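Local coordinates for protein LEOA (Escherichia coli, PDB 4AUR) that is a bacterial dynamin of enterotoxigenic strains that probably binds and hydrolyses GTP through a P-loop GTPase domain joined to a long helical region, at residues F329-L332 against N333-K337; N297-V300 against E301-E305; V159-V162 against L163-N167; D304-M307 against H308-N312. One frame throughout, in Å; residues are numbered along the deposited sequence.

Overall arrangement
Followed from the N terminus, all four contacts are local turns of helix, so none closes a long loop and none crosses another. Interaction 3 comes first, at the C-terminal part of helix 156-165 in the GTPase domain, which connects strand 140-146 to strand 172-177. The other three lie in order along the single helix 275-343. Interactions 2 and 4 overlap, sharing Asp304 and Glu305, and have centres 11 Å apart; both face helix 368-408. Interaction 1 follows, its centre 37 Å beyond that of interaction 4, where the same helix meets helices 368-408 and 489-518. Interactions 3 and 1 lie 101 Å apart between centres, on opposite sides of the chain's centre, which reflects the molecule's great length.

Interaction 1: residues F329-L332 against N333-K337; sequences FEEL and NLMEK
Two torsions fold the side chain of Met335 back over Glu331. CG stands opposite the residue's own backbone N (chi1 -153°), and rotation about the CG-SE bond (chi3 -76°) turns the methyl toward the preceding turn; the residue is modelled as selenomethionine. Its CE ends 4.3 Å from CG of Glu331, a loose apolar touch that uses the aliphatic part of the glutamate and not its carboxylate. A flexible, unbranched selenoether chain suits this place, because it can lie along the helix and still reach Arg373 and Ser377 of helix 368-408.

One turn of helix also separates Phe329 from Asn333. The ring reaches forward until CZ is 4.3 Å from OD1 of Asn333, an oblique approach with no bond in it, while the ring also meets Tyr515 edge to face. The frame beneath is made of main-chain bonds: Asn333 N to Phe329 O at 3.0 Å, Leu334 N to Glu330 O at 3.2 Å, and Glu336 N to Leu332 O, also at 3.2 Å. Leu332 is buried and its side chain packs on Ile514, as befits an apolar residue on the inner side. The extended Glu336 passes Lys508 and Phe511, and its OE1 links the helix to helix 489-518 through a hydrogen bond to the hydroxyl of Tyr515.

Touching side chains are thus spaced four residues apart, and one face, with Leu332 and Met335, packs on helices 489-518 and 368-408, as in a helix of the elongated bundle of the dynamin-like helical domain.

Interaction 2: residues N297-V300 against E301-E305; sequences NTFV and EKNDE
Phe299, Val300 and Glu301, three neighbours on one turn of helix, carry this contact in three different ways. Phe299 lies alongside Asn303, one turn later, both side chains pointing the same way. CB of Asn303 sits over one face of the ring, toward its rim, 4.1 Å from CZ, and the ring and amide planes are only 20° apart. A flat ring suits the place: one surface rests on the methylene of the asparagine, while the rest of it packs on Phe406, Leu433 and Ile549 of three other helices. The amide of Asn303 turns to another partner, OD1 being hydrogen-bonded to OG of Ser546.

Val300 turns its beta-branched side chain away from the following turn, toward Ile549 and Arg550 of helix 547-567. Its carbonyl O meanwhile accepts Asp304 N at 3.0 Å.

Glu301 is bound through its backbone, its N donating to Asn297 O at 2.8 Å. Its chain bends at chi2 (-134°) and brings OE1 back to 3.4 Å from Thr298 O. The next residue, Lys302, points its amine elsewhere, to Asp306, Ser402 and Gln399.

The chemistry implies a division of labour: apolar faces and a methylene make the inner packing, and main-chain bonds hold the turn. OE1 of Glu301 gains no bond from Thr298 O, and since both are acceptors their approach is probably mildly unfavourable.

Interaction 3: residues V159-V162 against L163-N167; sequences VKWV and LRDLN
Trp161 offers a broad flat face, and the isobutyl knob of Leu166 rests on it. CD1 lies 4.2 Å from the centroid of the six-membered ring, only 18° off the ring normal, in a CH-pi contact, with the two side chains side by side. The indole edge has another neighbour: OD2 of Asp165 lies in the ring plane, 3.6 Å from CD1 of Trp161, its carboxylate turned 76° to the ring. That carboxylate is also paired with Arg132 of helix 129-136, the helix on which Trp161 and Leu166 pack.

Leu163 sets one branch against each of two valines. Its CD1 lies beside CG1 of Val159, 3.5 Å away, and its CD2 meets CG1 of Val162 at 4.1 Å. Leu163 and Val162 continue onto strand 172-177, touching Phe174 and Thr172; their apolar branches suit the buried side against the sheet.

A wider pi-type turn carries the bond from Leu166 N to Trp161 O (2.8 Å), five residues back, and so brings Leu166 over the indole. Lys160 O accepts both Arg164 N, at 2.7 Å, and Asp165 N, at 3.0 Å. This turn lies near the C-terminal part of the helix in a beta-alpha-beta unit, strand 140-146, helix 156-165 and strand 172-177, characteristic of the P-loop GTPase fold.

Interaction 4: residues D304-M307 against H308-N312; sequences DEDM and HRFSN
This turn belongs to the long helix 275-343 of the dynamin-like helical domain, where it faces helices 368-408 and 530-544, and Asp306, Met307 and Phe310 form its inner surface. CB of Asp306 lies over one face of the Phe310 ring, 4.1 Å from the centroid and 28° off the ring normal, a CH-pi contact. CG of Phe310 stands beside its own backbone N (chi1 -61°), which turns the ring back over the preceding turn, so that it also covers the carbonyl O of Asp306. The aspartate suits the place because its methylene packs on the ring while its carboxylate makes a salt bridge from OD2 to NZ of Lys302.

Met307, built as selenomethionine, approaches the same ring obliquely, CE to CE2 of Phe310 at 3.9 Å. Its chain, bent at chi2 and chi3, touches both that ring and Leu542, and Phe310 itself continues onto Ile396 and Val539. Arg309, on a more polar flank, extends to pair its NE with Asp395.

Toward the exposed side, the imidazole of His308 runs alongside Asp304, NE2 4.0 Å from OD1, with the planes 42° apart. Serine, small and hydroxylated, returns to its own helix: Met307 O accepts Ser311 N and Ser311 OG, each at 3.2 Å, from opposite faces of the carbonyl plane.

Interaction 1: residues F329-L332 against N333-K337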
loop_
_atom_site.group_PDB
_atom_site.type_symbol
_atom_site.label_atom_id
_atom_site.label_comp_id
_atom_site.label_asym_id
_atom_site.label_seq_id
_atom_site.Cartn_x
_atom_site.Cartn_y
_atom_site.Cartn_z
ATOM N N PHE A 329 -3.551 -50.895 11.662
ATOM C CA PHE A 329 -2.933 -51.873 12.517
ATOM C C PHE A 329 -3.937 -52.532 13.472
ATOM O O PHE A 329 -3.897 -53.728 13.668
ATOM C CB PHE A 329 -1.834 -51.205 13.311
ATOM C CG PHE A 329 -1.250 -52.073 14.348
ATOM C CD1 PHE A 329 -0.275 -52.996 14.013
ATOM C CD2 PHE A 329 -1.692 -51.995 15.651
ATOM C CE1 PHE A 329 0.274 -53.808 14.976
ATOM C CE2 PHE A 329 -1.168 -52.807 16.619
ATOM C CZ PHE A 329 -0.189 -53.718 16.284
ATOM N N GLU A 330 -4.814 -51.746 14.080
ATOM C CA GLU A 330 -5.778 -52.302 14.981
ATOM C C GLU A 330 -6.612 -53.323 14.221
ATOM O O GLU A 330 -6.908 -54.400 14.731
ATOM C CB GLU A 330 -6.688 -51.210 15.572
ATOM C CG GLU A 330 -6.062 -50.407 16.707
ATOM C CD GLU A 330 -6.887 -49.206 17.136
ATOM O OE1 GLU A 330 -8.123 -49.314 17.261
ATOM O OE2 GLU A 330 -6.306 -48.143 17.372
ATOM N N GLU A 331 -6.997 -52.982 12.997
ATOM C CA GLU A 331 -7.916 -53.827 12.229
ATOM C C GLU A 331 -7.241 -55.122 11.816
ATOM O O GLU A 331 -7.852 -56.168 11.886
ATOM C CB GLU A 331 -8.454 -53.073 11.006
ATOM C CG GLU A 331 -9.037 -53.927 9.893
ATOM C CD GLU A 331 -9.669 -53.085 8.792
ATOM O OE1 GLU A 331 -10.306 -52.063 9.124
ATOM O OE2 GLU A 331 -9.542 -53.435 7.601
ATOM N N LEU A 332 -5.990 -55.034 11.386
ATOM C CA LEU A 332 -5.224 -56.209 10.986
ATOM C C LEU A 332 -4.891 -57.125 12.160
ATOM O O LEU A 332 -4.758 -58.321 11.974
ATOM C CB LEU A 332 -3.920 -55.800 10.310
ATOM C CG LEU A 332 -3.979 -55.093 8.966
ATOM C CD1 LEU A 332 -2.597 -54.639 8.539
ATOM C CD2 LEU A 332 -4.562 -55.990 7.907
ATOM N N ASN A 333 -4.738 -56.557 13.346
ATOM C CA ASN A 333 -4.415 -57.321 14.529
ATOM C C ASN A 333 -5.630 -58.139 15.013
ATOM O O ASN A 333 -5.490 -59.289 15.407
ATOM C CB ASN A 333 -3.890 -56.405 15.634
ATOM C CG ASN A 333 -2.887 -57.097 16.550
ATOM O OD1 ASN A 333 -1.882 -57.689 16.103
ATOM N ND2 ASN A 333 -3.136 -57.006 17.848
ATOM N N LEU A 334 -6.824 -57.565 14.959
ATOM C CA LEU A 334 -8.028 -58.344 15.209
ATOM C C LEU A 334 -8.176 -59.495 14.218
ATOM O O LEU A 334 -8.480 -60.621 14.587
ATOM C CB LEU A 334 -9.272 -57.470 15.129
ATOM C CG LEU A 334 -9.557 -56.705 16.409
ATOM C CD1 LEU A 334 -10.500 -55.542 16.126
ATOM C CD2 LEU A 334 -10.132 -57.637 17.476
HETATM N N MSE A 335 -7.957 -59.211 12.953
HETATM C CA MSE A 335 -8.163 -60.197 11.934
HETATM C C MSE A 335 -7.338 -61.388 12.229
HETATM O O MSE A 335 -7.819 -62.485 12.140
HETATM C CB MSE A 335 -7.784 -59.597 10.608
HETATM C CG MSE A 335 -8.552 -60.276 9.491
HETATM SE SE MSE A 335 -7.847 -59.496 7.850
HETATM C CE MSE A 335 -8.789 -57.766 8.004
ATOM N N GLU A 336 -6.092 -61.161 12.632
ATOM C CA GLU A 336 -5.140 -62.230 12.939
ATOM C C GLU A 336 -5.463 -62.913 14.248
ATOM O O GLU A 336 -5.324 -64.108 14.340
ATOM C CB GLU A 336 -3.712 -61.679 12.974
ATOM C CG GLU A 336 -2.602 -62.726 12.933
ATOM C CD GLU A 336 -1.203 -62.148 13.158
ATOM O OE1 GLU A 336 -1.072 -60.963 13.530
ATOM O OE2 GLU A 336 -0.211 -62.880 12.955
ATOM N N LYS A 337 -5.877 -62.170 15.265
ATOM C CA LYS A 337 -6.254 -62.790 16.535
ATOM C C LYS A 337 -7.476 -63.698 16.316
ATOM O O LYS A 337 -7.564 -64.801 16.890
ATOM C CB LYS A 337 -6.542 -61.729 17.611
ATOM C CG LYS A 337 -7.373 -62.234 18.794
ATOM C CD LYS A 337 -7.888 -61.118 19.719
ATOM C CE LYS A 337 -9.075 -61.588 20.577
ATOM N NZ LYS A 337 -9.491 -60.598 21.623
#

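Interaction 2: residues N297-V300 against E301-E305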
loop_
_atom_site.group_PDB
_atom_site.type_symbol
_atom_site.label_atom_id
_atom_site.label_comp_id
_atom_site.label_asym_id
_atom_site.label_seq_id
_atom_site.Cartn_x
_atom_site.Cartn_y
_atom_site.Cartn_z
ATOM N N ASN A 297 4.014 -5.159 0.647
ATOM C CA ASN A 297 3.847 -5.692 1.991
ATOM C C ASN A 297 2.778 -6.770 2.004
ATOM O O ASN A 297 2.943 -7.781 2.647
ATOM C CB ASN A 297 3.463 -4.588 3.033
ATOM C CG ASN A 297 4.548 -3.518 3.254
ATOM O OD1 ASN A 297 4.232 -2.412 3.675
ATOM N ND2 ASN A 297 5.810 -3.828 2.981
ATOM N N THR A 298 1.670 -6.516 1.313
ATOM C CA THR A 298 0.577 -7.456 1.224
ATOM C C THR A 298 1.085 -8.767 0.669
ATOM O O THR A 298 0.671 -9.830 1.104
ATOM C CB THR A 298 -0.540 -6.977 0.279
ATOM O OG1 THR A 298 -1.070 -5.732 0.718
ATOM C CG2 THR A 298 -1.683 -7.978 0.245
ATOM N N PHE A 299 1.981 -8.700 -0.300
ATOM C CA PHE A 299 2.444 -9.908 -0.942
ATOM C C PHE A 299 3.379 -10.639 -0.031
ATOM O O PHE A 299 3.295 -11.824 0.087
ATOM C CB PHE A 299 3.168 -9.665 -2.273
ATOM C CG PHE A 299 3.966 -10.855 -2.699
ATOM C CD1 PHE A 299 3.318 -12.029 -3.052
ATOM C CD2 PHE A 299 5.327 -10.860 -2.625
ATOM C CE1 PHE A 299 4.023 -13.167 -3.382
ATOM C CE2 PHE A 299 6.038 -11.993 -2.933
ATOM C CZ PHE A 299 5.389 -13.148 -3.319
ATOM N N VAL A 300 4.295 -9.920 0.588
ATOM C CA VAL A 300 5.325 -10.539 1.397
ATOM C C VAL A 300 4.735 -11.057 2.675
ATOM O O VAL A 300 5.189 -12.063 3.174
ATOM C CB VAL A 300 6.433 -9.557 1.760
ATOM C CG1 VAL A 300 7.463 -10.212 2.676
ATOM C CG2 VAL A 300 7.084 -9.005 0.505
ATOM N N GLU A 301 3.738 -10.374 3.218
ATOM C CA GLU A 301 3.085 -10.858 4.421
ATOM C C GLU A 301 2.358 -12.171 4.092
ATOM O O GLU A 301 2.677 -13.207 4.648
ATOM C CB GLU A 301 2.158 -9.784 4.998
ATOM C CG GLU A 301 0.904 -10.272 5.722
ATOM C CD GLU A 301 -0.340 -9.483 5.285
ATOM O OE1 GLU A 301 -0.887 -9.757 4.166
ATOM O OE2 GLU A 301 -0.747 -8.576 6.053
ATOM N N LYS A 302 1.417 -12.122 3.159
ATOM C CA LYS A 302 0.726 -13.317 2.696
ATOM C C LYS A 302 1.649 -14.487 2.396
ATOM O O LYS A 302 1.342 -15.597 2.733
ATOM C CB LYS A 302 -0.063 -12.994 1.437
ATOM C CG LYS A 302 -0.453 -14.211 0.617
ATOM C CD LYS A 302 -1.669 -13.966 -0.267
ATOM C CE LYS A 302 -1.880 -15.111 -1.275
ATOM N NZ LYS A 302 -1.824 -16.511 -0.732
ATOM N N ASN A 303 2.759 -14.241 1.716
ATOM C CA ASN A 303 3.675 -15.311 1.347
ATOM C C ASN A 303 4.364 -15.882 2.535
ATOM O O ASN A 303 4.640 -17.050 2.553
ATOM C CB ASN A 303 4.746 -14.844 0.356
ATOM C CG ASN A 303 5.547 -16.006 -0.242
ATOM O OD1 ASN A 303 6.749 -16.127 -0.028
ATOM N ND2 ASN A 303 4.870 -16.867 -1.003
ATOM N N ASP A 304 4.659 -15.046 3.516
ATOM C CA ASP A 304 5.336 -15.477 4.721
ATOM C C ASP A 304 4.360 -16.297 5.565
ATOM O O ASP A 304 4.744 -17.265 6.195
ATOM C CB ASP A 304 5.838 -14.247 5.485
ATOM C CG ASP A 304 6.922 -14.575 6.520
ATOM O OD1 ASP A 304 7.374 -15.739 6.582
ATOM O OD2 ASP A 304 7.331 -13.654 7.272
ATOM N N GLU A 305 3.086 -15.928 5.535
ATOM C CA GLU A 305 2.079 -16.584 6.344
ATOM C C GLU A 305 1.689 -17.933 5.741
ATOM O O GLU A 305 1.493 -18.907 6.473
ATOM C CB GLU A 305 0.868 -15.665 6.513
ATOM C CG GLU A 305 1.187 -14.436 7.367
ATOM C CD GLU A 305 0.155 -13.301 7.275
ATOM O OE1 GLU A 305 -0.750 -13.363 6.400
ATOM O OE2 GLU A 305 0.260 -12.329 8.083
#

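Interaction 3: residues V159-V162 against L163-N167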
loop_
_atom_site.group_PDB
_atom_site.type_symbol
_atom_site.label_atom_id
_atom_site.label_comp_id
_atom_site.label_asym_id
_atom_site.label_seq_id
_atom_site.Cartn_x
_atom_site.Cartn_y
_atom_site.Cartn_z
ATOM N N VAL A 159 -6.287 45.584 -15.440
ATOM C CA VAL A 159 -6.965 44.526 -14.710
ATOM C C VAL A 159 -6.741 43.165 -15.380
ATOM O O VAL A 159 -6.534 42.186 -14.715
ATOM C CB VAL A 159 -8.470 44.813 -14.622
ATOM C CG1 VAL A 159 -9.229 43.599 -14.116
ATOM C CG2 VAL A 159 -8.725 46.022 -13.728
ATOM N N LYS A 160 -6.773 43.116 -16.701
ATOM C CA LYS A 160 -6.525 41.880 -17.430
ATOM C C LYS A 160 -5.085 41.435 -17.271
ATOM O O LYS A 160 -4.783 40.258 -17.158
ATOM C CB LYS A 160 -6.830 42.089 -18.910
ATOM C CG LYS A 160 -6.821 40.815 -19.717
ATOM C CD LYS A 160 -7.253 41.042 -21.153
ATOM C CE LYS A 160 -7.570 39.715 -21.838
ATOM N NZ LYS A 160 -8.704 39.851 -22.798
ATOM N N TRP A 161 -4.186 42.401 -17.290
ATOM C CA TRP A 161 -2.759 42.137 -17.150
ATOM C C TRP A 161 -2.473 41.469 -15.826
ATOM O O TRP A 161 -1.744 40.521 -15.761
ATOM C CB TRP A 161 -2.034 43.468 -17.225
ATOM C CG TRP A 161 -0.576 43.400 -17.120
ATOM C CD1 TRP A 161 0.259 42.655 -17.871
ATOM C CD2 TRP A 161 0.242 44.147 -16.212
ATOM N NE1 TRP A 161 1.545 42.881 -17.488
ATOM C CE2 TRP A 161 1.562 43.793 -16.467
ATOM C CE3 TRP A 161 -0.027 45.081 -15.197
ATOM C CZ2 TRP A 161 2.635 44.336 -15.748
ATOM C CZ3 TRP A 161 1.034 45.619 -14.488
ATOM C CH2 TRP A 161 2.351 45.242 -14.766
ATOM N N VAL A 162 -3.096 41.962 -14.768
ATOM C CA VAL A 162 -2.881 41.448 -13.432
ATOM C C VAL A 162 -3.552 40.118 -13.232
ATOM O O VAL A 162 -2.951 39.182 -12.699
ATOM C CB VAL A 162 -3.421 42.422 -12.389
ATOM C CG1 VAL A 162 -3.309 41.839 -10.993
ATOM C CG2 VAL A 162 -2.638 43.707 -12.455
ATOM N N LEU A 163 -4.809 40.031 -13.635
ATOM C CA LEU A 163 -5.632 38.867 -13.294
ATOM C C LEU A 163 -5.480 37.765 -14.315
ATOM O O LEU A 163 -5.448 36.605 -13.964
ATOM C CB LEU A 163 -7.099 39.246 -13.186
ATOM C CG LEU A 163 -7.471 40.388 -12.255
ATOM C CD1 LEU A 163 -8.973 40.593 -12.296
ATOM C CD2 LEU A 163 -7.052 40.138 -10.822
ATOM N N ARG A 164 -5.390 38.117 -15.581
ATOM C CA ARG A 164 -5.269 37.100 -16.589
ATOM C C ARG A 164 -3.807 36.829 -16.908
ATOM O O ARG A 164 -3.312 35.736 -16.617
ATOM C CB ARG A 164 -6.040 37.481 -17.843
ATOM C CG ARG A 164 -6.078 36.364 -18.870
ATOM C CD ARG A 164 -7.384 35.610 -18.764
ATOM N NE ARG A 164 -7.405 34.799 -17.558
ATOM C CZ ARG A 164 -8.505 34.377 -16.940
ATOM N NH1 ARG A 164 -9.720 34.697 -17.386
ATOM N NH2 ARG A 164 -8.384 33.628 -15.853
ATOM N N ASP A 165 -3.123 37.815 -17.501
ATOM C CA ASP A 165 -1.750 37.633 -17.982
ATOM C C ASP A 165 -0.857 37.130 -16.837
ATOM O O ASP A 165 -0.275 36.059 -16.949
ATOM C CB ASP A 165 -1.228 38.949 -18.553
ATOM C CG ASP A 165 -0.005 38.787 -19.464
ATOM O OD1 ASP A 165 0.624 37.696 -19.535
ATOM O OD2 ASP A 165 0.332 39.805 -20.120
ATOM N N LEU A 166 -0.801 37.873 -15.732
ATOM C CA LEU A 166 0.091 37.555 -14.630
ATOM C C LEU A 166 -0.520 36.608 -13.641
ATOM O O LEU A 166 0.183 36.056 -12.813
ATOM C CB LEU A 166 0.504 38.808 -13.869
ATOM C CG LEU A 166 1.263 39.891 -14.626
ATOM C CD1 LEU A 166 1.649 40.973 -13.640
ATOM C CD2 LEU A 166 2.489 39.337 -15.342
ATOM N N ASN A 167 -1.833 36.448 -13.672
ATOM C CA ASN A 167 -2.450 35.330 -12.981
ATOM C C ASN A 167 -2.402 35.495 -11.463
ATOM O O ASN A 167 -2.289 34.522 -10.741
ATOM C CB ASN A 167 -1.737 34.036 -13.445
ATOM C CG ASN A 167 -2.408 32.771 -12.960
ATOM O OD1 ASN A 167 -1.723 31.808 -12.602
ATOM N ND2 ASN A 167 -3.738 32.768 -12.915
#

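Interaction 4: residues D304-M307 against H308-N312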
loop_
_atom_site.group_PDB
_atom_site.type_symbol
_atom_site.label_atom_id
_atom_site.label_comp_id
_atom_site.label_asym_id
_atom_site.label_seq_id
_atom_site.Cartn_x
_atom_site.Cartn_y
_atom_site.Cartn_z
ATOM N N ASP A 304 4.659 -15.046 3.516
ATOM C CA ASP A 304 5.336 -15.477 4.721
ATOM C C ASP A 304 4.360 -16.297 5.565
ATOM O O ASP A 304 4.744 -17.265 6.195
ATOM C CB ASP A 304 5.838 -14.247 5.485
ATOM C CG ASP A 304 6.922 -14.575 6.520
ATOM O OD1 ASP A 304 7.374 -15.739 6.582
ATOM O OD2 ASP A 304 7.331 -13.654 7.272
ATOM N N GLU A 305 3.086 -15.928 5.535
ATOM C CA GLU A 305 2.079 -16.584 6.344
ATOM C C GLU A 305 1.689 -17.933 5.741
ATOM O O GLU A 305 1.493 -18.907 6.473
ATOM C CB GLU A 305 0.868 -15.665 6.513
ATOM C CG GLU A 305 1.187 -14.436 7.367
ATOM C CD GLU A 305 0.155 -13.301 7.275
ATOM O OE1 GLU A 305 -0.750 -13.363 6.400
ATOM O OE2 GLU A 305 0.260 -12.329 8.083
ATOM N N ASP A 306 1.577 -17.988 4.415
ATOM C CA ASP A 306 1.428 -19.248 3.687
ATOM C C ASP A 306 2.508 -20.247 4.076
ATOM O O ASP A 306 2.218 -21.412 4.275
ATOM C CB ASP A 306 1.544 -19.049 2.179
ATOM C CG ASP A 306 0.270 -18.527 1.525
ATOM O OD1 ASP A 306 -0.761 -18.321 2.199
ATOM O OD2 ASP A 306 0.303 -18.329 0.288
HETATM N N MSE A 307 3.764 -19.819 4.159
HETATM C CA MSE A 307 4.848 -20.786 4.426
HETATM C C MSE A 307 4.575 -21.490 5.727
HETATM O O MSE A 307 4.725 -22.698 5.813
HETATM C CB MSE A 307 6.255 -20.186 4.488
HETATM C CG MSE A 307 6.663 -19.412 3.240
HETATM SE SE MSE A 307 6.886 -20.611 1.696
HETATM C CE MSE A 307 5.616 -19.711 0.486
ATOM N N HIS A 308 4.170 -20.740 6.752
ATOM C CA HIS A 308 3.861 -21.325 8.046
ATOM C C HIS A 308 2.601 -22.166 7.943
ATOM O O HIS A 308 2.569 -23.286 8.415
ATOM C CB HIS A 308 3.783 -20.245 9.143
ATOM C CG HIS A 308 5.113 -19.592 9.414
ATOM N ND1 HIS A 308 6.180 -20.277 9.966
ATOM C CD2 HIS A 308 5.567 -18.342 9.153
ATOM C CE1 HIS A 308 7.223 -19.469 10.051
ATOM N NE2 HIS A 308 6.880 -18.292 9.561
ATOM N N ARG A 309 1.592 -21.643 7.267
ATOM C CA ARG A 309 0.421 -22.415 6.906
ATOM C C ARG A 309 0.756 -23.741 6.216
ATOM O O ARG A 309 0.106 -24.736 6.463
ATOM C CB ARG A 309 -0.481 -21.581 6.019
ATOM C CG ARG A 309 -1.680 -22.312 5.456
ATOM C CD ARG A 309 -2.628 -21.329 4.801
ATOM N NE ARG A 309 -3.817 -21.993 4.270
ATOM C CZ ARG A 309 -4.995 -21.392 4.059
ATOM N NH1 ARG A 309 -5.164 -20.093 4.335
ATOM N NH2 ARG A 309 -6.019 -22.092 3.559
ATOM N N PHE A 310 1.761 -23.777 5.357
ATOM C CA PHE A 310 2.090 -25.023 4.667
ATOM C C PHE A 310 2.734 -26.027 5.606
ATOM O O PHE A 310 2.582 -27.214 5.426
ATOM C CB PHE A 310 3.032 -24.789 3.476
ATOM C CG PHE A 310 2.472 -23.897 2.395
ATOM C CD1 PHE A 310 1.105 -23.734 2.212
ATOM C CD2 PHE A 310 3.330 -23.225 1.538
ATOM C CE1 PHE A 310 0.627 -22.919 1.207
ATOM C CE2 PHE A 310 2.843 -22.415 0.532
ATOM C CZ PHE A 310 1.497 -22.278 0.360
ATOM N N SER A 311 3.470 -25.558 6.600
ATOM C CA SER A 311 4.153 -26.468 7.517
ATOM C C SER A 311 3.167 -26.996 8.539
ATOM O O SER A 311 3.285 -28.131 8.976
ATOM C CB SER A 311 5.337 -25.779 8.179
ATOM O OG SER A 311 6.164 -25.190 7.168
ATOM N N ASN A 312 2.164 -26.199 8.878
ATOM C CA ASN A 312 1.046 -26.708 9.667
ATOM C C ASN A 312 0.243 -27.796 8.996
ATOM O O ASN A 312 -0.081 -28.771 9.623
ATOM C CB ASN A 312 0.092 -25.578 10.015
ATOM C CG ASN A 312 0.662 -24.671 11.067
ATOM O OD1 ASN A 312 1.642 -25.041 11.756
ATOM N ND2 ASN A 312 0.074 -23.473 11.206
#